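Local atomic coordinates of beta-galactoside alpha-2,6-sialyltransferase (PDB entry 2Z4T), a protein that probably transfers sialic acid from a CMP-activated donor to the galactose of acceptors such as lactose, forming alpha-2,6 linkages. Residues A[127-132]-A[332-337]; A[433-438]-A[454-459]. One frame throughout, in Å; residues are numbered along the deposited sequence.

Contact 1: residues A[127-132]-A[332-337]; sequences PTLQQL and ELFLSI
L132 reaches across from helix 126-141 and brings its CD1 methyl obliquely against the CD1-CE1 side of the F334 ring, where two helices of the GT-B sialyltransferase fold run roughly antiparallel, their short segments at 153°. The short axes stay 11.7 Å apart, so the space between them is bridged by side chains alone, and no hydrogen bond crosses. L132 CD1 is 3.6 Å from both F334 CD1 and F334 CE1. L129, one turn earlier, meets the same ring at its edge: its CD1 lies near the ring plane, 3.9 Å from F334 CZ, and the two side chains cross at about a right angle. F334 can present this far end because its CG stands anti to the backbone N (chi1 179°), which carries the phenyl group out from helix 328-338. All four touching residues are buried. T128, on the same turn of helix as L129, belongs to a magnesium site, its hydroxyl hydrogen-bonded to D122. L129 also packs on E432, a CMP-binding residue. The seam thus lies at the start of a helix that carries a residue of the magnesium site, with the L129 side chain about 5 Å from the bound CMP at the nearest atoms. On the next turn of helix 328-338, I337 closes the seam, its CG2 methyl 3.9 Å from L132 CD1 and 4.1 Å from L132 CD2.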
ATOM      1  N   PRO A 127       1.953  -2.745  -4.033  1.00 36.62           N
ATOM      2  CA  PRO A 127       2.034  -1.375  -3.510  1.00 36.31           C
ATOM      3  C   PRO A 127       0.773  -0.969  -2.756  1.00 36.62           C
ATOM      4  O   PRO A 127       0.859  -0.293  -1.714  1.00 36.59           O
ATOM      5  CB  PRO A 127       2.197  -0.523  -4.767  1.00 36.19           C
ATOM      6  CG  PRO A 127       2.746  -1.475  -5.816  1.00 36.47           C
ATOM      7  CD  PRO A 127       2.101  -2.793  -5.496  1.00 36.04           C
ATOM      8  N   THR A 128      -0.380  -1.403  -3.269  1.00 36.32           N
ATOM      9  CA  THR A 128      -1.655  -1.013  -2.718  1.00 36.78           C
ATOM     10  C   THR A 128      -1.813  -1.577  -1.290  1.00 37.46           C
ATOM     11  O   THR A 128      -2.365  -0.923  -0.394  1.00 37.12           O
ATOM     12  CB  THR A 128      -2.822  -1.490  -3.643  1.00 36.83           C
ATOM     13  OG1 THR A 128      -2.883  -0.649  -4.805  1.00 36.80           O
ATOM     14  CG2 THR A 128      -4.165  -1.417  -2.922  1.00 36.02           C
ATOM     15  N   LEU A 129      -1.329  -2.799  -1.098  1.00 37.76           N
ATOM     16  CA  LEU A 129      -1.340  -3.428   0.199  1.00 38.39           C
ATOM     17  C   LEU A 129      -0.491  -2.618   1.187  1.00 38.78           C
ATOM     18  O   LEU A 129      -0.946  -2.322   2.293  1.00 39.17           O
ATOM     19  CB  LEU A 129      -0.816  -4.857   0.105  1.00 38.03           C
ATOM     20  CG  LEU A 129      -0.745  -5.618   1.420  1.00 37.16           C
ATOM     21  CD1 LEU A 129      -2.142  -5.824   1.970  1.00 33.69           C
ATOM     22  CD2 LEU A 129      -0.003  -6.949   1.209  1.00 36.17           C
ATOM     23  N   GLN A 130       0.719  -2.248   0.781  1.00 38.67           N
ATOM     24  CA  GLN A 130       1.589  -1.481   1.656  1.00 38.76           C
ATOM     25  C   GLN A 130       1.019  -0.085   1.960  1.00 38.95           C
ATOM     26  O   GLN A 130       1.116   0.402   3.103  1.00 39.24           O
ATOM     27  CB  GLN A 130       2.973  -1.380   1.057  1.00 38.35           C
ATOM     28  CG  GLN A 130       3.722  -2.682   1.050  1.00 38.81           C
ATOM     29  CD  GLN A 130       4.330  -3.082   2.410  1.00 39.49           C
ATOM     30  OE1 GLN A 130       4.550  -4.271   2.670  1.00 41.52           O
ATOM     31  NE2 GLN A 130       4.625  -2.104   3.258  1.00 38.66           N
ATOM     32  N   GLN A 131       0.413   0.540   0.954  1.00 38.29           N
ATOM     33  CA  GLN A 131      -0.173   1.868   1.121  1.00 37.96           C
ATOM     34  C   GLN A 131      -1.326   1.807   2.105  1.00 38.20           C
ATOM     35  O   GLN A 131      -1.435   2.674   2.969  1.00 38.63           O
ATOM     36  CB  GLN A 131      -0.623   2.458  -0.231  1.00 38.13           C
ATOM     37  CG  GLN A 131       0.529   2.700  -1.225  1.00 36.81           C
ATOM     38  CD  GLN A 131       0.060   3.090  -2.628  1.00 38.52           C
ATOM     39  OE1 GLN A 131      -1.085   2.807  -3.020  1.00 40.80           O
ATOM     40  NE2 GLN A 131       0.938   3.773  -3.387  1.00 36.84           N
ATOM     41  N   LEU A 132      -2.159   0.765   2.010  1.00 38.10           N
ATOM     42  CA  LEU A 132      -3.241   0.547   2.952  1.00 38.09           C
ATOM     43  C   LEU A 132      -2.729   0.530   4.377  1.00 39.19           C
ATOM     44  O   LEU A 132      -3.320   1.161   5.271  1.00 40.17           O
ATOM     45  CB  LEU A 132      -3.918  -0.798   2.719  1.00 37.58           C
ATOM     46  CG  LEU A 132      -5.426  -0.948   2.981  1.00 37.29           C
ATOM     47  CD1 LEU A 132      -5.796  -2.341   3.397  1.00 34.84           C
ATOM     48  CD2 LEU A 132      -6.031   0.067   3.944  1.00 37.36           C
ATOM     49  N   GLU A 332      -8.682  -5.158  12.765  1.00 40.58           N
ATOM     50  CA  GLU A 332     -10.016  -5.476  12.259  1.00 40.76           C
ATOM     51  C   GLU A 332     -10.374  -4.621  11.057  1.00 40.80           C
ATOM     52  O   GLU A 332     -10.941  -5.111  10.087  1.00 40.69           O
ATOM     53  CB  GLU A 332     -11.083  -5.300  13.337  1.00 41.14           C
ATOM     54  CG  GLU A 332     -12.513  -5.680  12.900  1.00 41.86           C
ATOM     55  CD  GLU A 332     -13.573  -5.034  13.774  1.00 44.84           C
ATOM     56  OE1 GLU A 332     -14.470  -5.747  14.264  1.00 46.21           O
ATOM     57  OE2 GLU A 332     -13.501  -3.809  14.003  1.00 47.17           O
ATOM     58  N   LEU A 333     -10.049  -3.339  11.126  1.00 40.68           N
ATOM     59  CA  LEU A 333     -10.359  -2.447  10.030  1.00 40.77           C
ATOM     60  C   LEU A 333      -9.572  -2.877   8.778  1.00 41.02           C
ATOM     61  O   LEU A 333     -10.124  -2.922   7.676  1.00 41.49           O
ATOM     62  CB  LEU A 333     -10.074  -0.994  10.416  1.00 40.70           C
ATOM     63  CG  LEU A 333     -10.302   0.069   9.338  1.00 41.07           C
ATOM     64  CD1 LEU A 333     -11.773   0.085   8.823  1.00 38.56           C
ATOM     65  CD2 LEU A 333      -9.847   1.444   9.867  1.00 39.69           C
ATOM     66  N   PHE A 334      -8.308  -3.229   8.977  1.00 40.27           N
ATOM     67  CA  PHE A 334      -7.455  -3.748   7.920  1.00 40.02           C
ATOM     68  C   PHE A 334      -8.040  -4.992   7.234  1.00 39.95           C
ATOM     69  O   PHE A 334      -8.197  -4.999   6.002  1.00 39.79           O
ATOM     70  CB  PHE A 334      -6.055  -4.031   8.488  1.00 39.72           C
ATOM     71  CG  PHE A 334      -5.090  -4.590   7.491  1.00 39.40           C
ATOM     72  CD1 PHE A 334      -4.559  -3.791   6.493  1.00 38.59           C
ATOM     73  CD2 PHE A 334      -4.683  -5.921   7.573  1.00 39.17           C
ATOM     74  CE1 PHE A 334      -3.657  -4.322   5.569  1.00 38.33           C
ATOM     75  CE2 PHE A 334      -3.775  -6.463   6.657  1.00 37.94           C
ATOM     76  CZ  PHE A 334      -3.265  -5.664   5.654  1.00 37.66           C
ATOM     77  N   LEU A 335      -8.367  -6.028   8.019  1.00 39.29           N
ATOM     78  CA  LEU A 335      -8.859  -7.298   7.447  1.00 39.43           C
ATOM     79  C   LEU A 335     -10.154  -7.076   6.688  1.00 39.31           C
ATOM     80  O   LEU A 335     -10.438  -7.696   5.651  1.00 39.17           O
ATOM     81  CB  LEU A 335      -9.056  -8.398   8.519  1.00 38.72           C
ATOM     82  CG  LEU A 335      -7.792  -8.808   9.275  1.00 38.16           C
ATOM     83  CD1 LEU A 335      -8.073  -9.970  10.202  1.00 36.91           C
ATOM     84  CD2 LEU A 335      -6.620  -9.127   8.313  1.00 36.07           C
ATOM     85  N   SER A 336     -10.920  -6.159   7.233  1.00 39.18           N
ATOM     86  CA  SER A 336     -12.184  -5.801   6.692  1.00 39.95           C
ATOM     87  C   SER A 336     -12.003  -5.080   5.351  1.00 39.83           C
ATOM     88  O   SER A 336     -12.706  -5.374   4.392  1.00 40.70           O
ATOM     89  CB  SER A 336     -12.892  -4.933   7.712  1.00 39.70           C
ATOM     90  OG  SER A 336     -14.064  -4.435   7.158  1.00 42.76           O
ATOM     91  N   ILE A 337     -11.044  -4.166   5.266  1.00 39.36           N
ATOM     92  CA  ILE A 337     -10.772  -3.505   3.999  1.00 38.93           C
ATOM     93  C   ILE A 337     -10.202  -4.440   2.919  1.00 39.77           C
ATOM     94  O   ILE A 337     -10.568  -4.316   1.755  1.00 39.89           O
ATOM     95  CB  ILE A 337      -9.903  -2.239   4.162  1.00 38.75           C
ATOM     96  CG1 ILE A 337     -10.669  -1.201   5.000  1.00 37.53           C
ATOM     97  CG2 ILE A 337      -9.561  -1.660   2.774  1.00 37.61           C
ATOM     98  CD1 ILE A 337      -9.874   0.043   5.377  1.00 37.41           C
TER

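Contact 2: residues A[433-438]-A[454-459]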
ATOM      1  N   VAL A 433      -1.167 -11.177   3.357  1.00 40.16           N
ATOM      2  CA  VAL A 433      -1.959 -10.981   4.550  1.00 39.78           C
ATOM      3  C   VAL A 433      -2.157 -12.296   5.297  1.00 40.40           C
ATOM      4  O   VAL A 433      -2.245 -12.300   6.539  1.00 40.55           O
ATOM      5  CB  VAL A 433      -3.274 -10.149   4.362  1.00 40.49           C
ATOM      6  CG1 VAL A 433      -3.236  -9.279   3.111  1.00 38.88           C
ATOM      7  CG2 VAL A 433      -4.509 -10.985   4.441  1.00 38.66           C
ATOM      8  N   LEU A 434      -2.161 -13.418   4.570  1.00 40.37           N
ATOM      9  CA  LEU A 434      -2.208 -14.712   5.255  1.00 40.69           C
ATOM     10  C   LEU A 434      -0.924 -14.963   6.033  1.00 40.23           C
ATOM     11  O   LEU A 434      -0.956 -15.563   7.102  1.00 40.23           O
ATOM     12  CB  LEU A 434      -2.507 -15.899   4.324  1.00 40.82           C
ATOM     13  CG  LEU A 434      -3.729 -15.991   3.402  1.00 41.94           C
ATOM     14  CD1 LEU A 434      -4.288 -17.363   3.545  1.00 42.09           C
ATOM     15  CD2 LEU A 434      -4.831 -14.953   3.635  1.00 42.66           C
ATOM     16  N   MET A 435       0.199 -14.514   5.494  1.00 39.89           N
ATOM     17  CA  MET A 435       1.453 -14.578   6.233  1.00 40.24           C
ATOM     18  C   MET A 435       1.389 -13.729   7.501  1.00 39.86           C
ATOM     19  O   MET A 435       1.745 -14.210   8.568  1.00 40.03           O
ATOM     20  CB  MET A 435       2.631 -14.124   5.379  1.00 39.65           C
ATOM     21  CG  MET A 435       3.992 -14.306   6.049  1.00 39.27           C
ATOM     22  SD  MET A 435       5.295 -13.487   5.084  1.00 42.22           S
ATOM     23  CE  MET A 435       4.760 -11.775   5.281  1.00 37.95           C
ATOM     24  N   MET A 436       0.928 -12.485   7.366  1.00 39.22           N
ATOM     25  CA  MET A 436       0.886 -11.522   8.468  1.00 39.13           C
ATOM     26  C   MET A 436      -0.111 -11.907   9.539  1.00 39.16           C
ATOM     27  O   MET A 436       0.076 -11.539  10.702  1.00 39.20           O
ATOM     28  CB  MET A 436       0.557 -10.115   7.964  1.00 38.81           C
ATOM     29  CG  MET A 436       1.635  -9.529   7.056  1.00 38.67           C
ATOM     30  SD  MET A 436       1.405  -7.787   6.781  1.00 40.75           S
ATOM     31  CE  MET A 436       0.042  -7.776   5.620  1.00 39.97           C
ATOM     32  N   THR A 437      -1.158 -12.638   9.160  1.00 38.79           N
ATOM     33  CA  THR A 437      -2.158 -13.077  10.123  1.00 39.13           C
ATOM     34  C   THR A 437      -1.880 -14.491  10.669  1.00 39.88           C
ATOM     35  O   THR A 437      -2.688 -15.052  11.428  1.00 39.47           O
ATOM     36  CB  THR A 437      -3.582 -13.012   9.534  1.00 39.52           C
ATOM     37  OG1 THR A 437      -3.645 -13.806   8.345  1.00 39.83           O
ATOM     38  CG2 THR A 437      -3.999 -11.525   9.200  1.00 37.81           C
ATOM     39  N   ASP A 438      -0.728 -15.057  10.296  1.00 40.28           N
ATOM     40  CA  ASP A 438      -0.347 -16.411  10.734  1.00 41.06           C
ATOM     41  C   ASP A 438      -1.388 -17.442  10.284  1.00 40.31           C
ATOM     42  O   ASP A 438      -1.835 -18.263  11.067  1.00 40.41           O
ATOM     43  CB  ASP A 438      -0.132 -16.448  12.254  1.00 41.36           C
ATOM     44  CG  ASP A 438       0.522 -17.736  12.722  1.00 46.22           C
ATOM     45  OD1 ASP A 438       1.345 -18.332  11.961  1.00 50.51           O
ATOM     46  OD2 ASP A 438       0.212 -18.168  13.867  1.00 51.02           O
ATOM     47  N   THR A 454       8.682 -13.304  -0.726  1.00 39.77           N
ATOM     48  CA  THR A 454       8.468 -12.965   0.685  1.00 40.42           C
ATOM     49  C   THR A 454       8.138 -14.158   1.598  1.00 41.32           C
ATOM     50  O   THR A 454       8.651 -14.239   2.710  1.00 41.65           O
ATOM     51  CB  THR A 454       7.352 -11.919   0.809  1.00 40.26           C
ATOM     52  OG1 THR A 454       7.699 -10.765   0.031  1.00 40.16           O
ATOM     53  CG2 THR A 454       7.119 -11.514   2.251  1.00 39.31           C
ATOM     54  N   ILE A 455       7.274 -15.056   1.135  1.00 41.99           N
ATOM     55  CA  ILE A 455       6.834 -16.234   1.896  1.00 43.06           C
ATOM     56  C   ILE A 455       8.037 -17.085   2.307  1.00 43.81           C
ATOM     57  O   ILE A 455       8.892 -17.378   1.472  1.00 43.50           O
ATOM     58  CB  ILE A 455       5.807 -17.100   1.065  1.00 42.76           C
ATOM     59  CG1 ILE A 455       4.509 -16.312   0.800  1.00 44.79           C
ATOM     60  CG2 ILE A 455       5.455 -18.400   1.737  1.00 42.34           C
ATOM     61  CD1 ILE A 455       3.978 -15.413   1.963  1.00 44.19           C
ATOM     62  N   PRO A 456       8.100 -17.484   3.599  1.00 44.60           N
ATOM     63  CA  PRO A 456       9.175 -18.334   4.128  1.00 45.01           C
ATOM     64  C   PRO A 456       9.377 -19.630   3.339  1.00 45.36           C
ATOM     65  O   PRO A 456       8.415 -20.330   3.013  1.00 45.07           O
ATOM     66  CB  PRO A 456       8.702 -18.648   5.553  1.00 44.99           C
ATOM     67  CG  PRO A 456       7.864 -17.504   5.918  1.00 44.87           C
ATOM     68  CD  PRO A 456       7.138 -17.131   4.658  1.00 44.51           C
ATOM     69  N   ALA A 457      10.641 -19.917   3.046  1.00 46.03           N
ATOM     70  CA  ALA A 457      11.045 -21.082   2.284  1.00 46.80           C
ATOM     71  C   ALA A 457      10.404 -22.371   2.778  1.00 47.03           C
ATOM     72  O   ALA A 457      10.011 -23.219   1.976  1.00 46.91           O
ATOM     73  CB  ALA A 457      12.564 -21.209   2.294  1.00 46.92           C
ATOM     74  N   GLU A 458      10.278 -22.510   4.091  1.00 47.95           N
ATOM     75  CA  GLU A 458       9.845 -23.788   4.676  1.00 49.14           C
ATOM     76  C   GLU A 458       8.419 -24.174   4.288  1.00 48.74           C
ATOM     77  O   GLU A 458       8.074 -25.350   4.270  1.00 48.80           O
ATOM     78  CB  GLU A 458      10.054 -23.813   6.196  1.00 49.61           C
ATOM     79  CG  GLU A 458       8.890 -23.246   7.043  1.00 55.12           C
ATOM     80  CD  GLU A 458       8.051 -24.334   7.753  1.00 61.22           C
ATOM     81  OE1 GLU A 458       7.948 -25.471   7.217  1.00 62.28           O
ATOM     82  OE2 GLU A 458       7.495 -24.043   8.854  1.00 63.90           O
ATOM     83  N   LYS A 459       7.597 -23.187   3.956  1.00 48.50           N
ATOM     84  CA  LYS A 459       6.224 -23.462   3.543  1.00 48.43           C
ATOM     85  C   LYS A 459       6.089 -23.924   2.086  1.00 47.87           C
ATOM     86  O   LYS A 459       5.149 -24.649   1.753  1.00 48.29           O
ATOM     87  CB  LYS A 459       5.358 -22.233   3.776  1.00 48.61           C
ATOM     88  CG  LYS A 459       5.132 -21.927   5.222  1.00 49.18           C
ATOM     89  CD  LYS A 459       4.367 -23.047   5.914  1.00 49.95           C
ATOM     90  CE  LYS A 459       3.607 -22.457   7.087  1.00 51.03           C
ATOM     91  NZ  LYS A 459       3.022 -23.439   8.014  1.00 52.80           N
TER
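M435 is extended through its first two torsions, with CG anti to the backbone N (chi1 -174°) and SD carried on outward, and then bends at chi3 (65°), which brings CE to T454 while M435 SD sits between the T454 CG2 and I455 CD1 methyls, 3.9 Å from each. One thioether side chain thus spans three consecutive residues of the loop that follows strand 443-447. Its CE methyl lies 3.8 Å from T454 CG2, the two side chains crossing at about a right angle. I455 runs alongside in the opposite direction, so that its CD1 methyl also rests 3.9 Å from M435 CB. The P456 ring, at the solvent-exposed side, adds its CD at 4.1 Å from M435 SD. The contact is wholly apolar across the segments, and M435 provides every touching atom on the helix side.

Just beyond M435 the helix ends in a Schellman motif, with D438 at positive phi as the C-prime residue and its N bonded to M435 O at 3.1 Å. The carbonyl oxygen of V433 is gripped twice by T437: the backbone N and the hydroxyl OG1, the latter at 2.7 Å, arrive from opposite faces of the carbonyl plane. F431 and E432, both CMP-binding residues, lie beside I455 and M435 respectively, so this packing borders the nucleotide pocket. Helix 431-436 is thereby set against the loop between parallel strands 443-447 and 460-465, while its other flanks meet helices 126-141, 322-325 and 328-338.

After the N-terminal immunoglobulin-like beta-sandwich, the chain runs along strand 103-122 into helix 126-141 and through some 200 residues before helix 328-338 returns to it and closes contact 1. It then builds the first strands of the six-stranded parallel sheet, reaches helix 431-436, passes through strand 443-447, and closes contact 2, a much shorter excursion, at the loop 454-459. The two loops follow in series, neither nesting nor crossing. Their centres lie 16 Å apart, yet the segments touch: V433 CG1 packs on L129 CD1, M436 CE on F334 CZ, and T437 CG2 on L335 CD2. Helix 431-436 and its C-terminal turn thus join both helices of contact 1 to the 454-459 loop, next to the bound CMP.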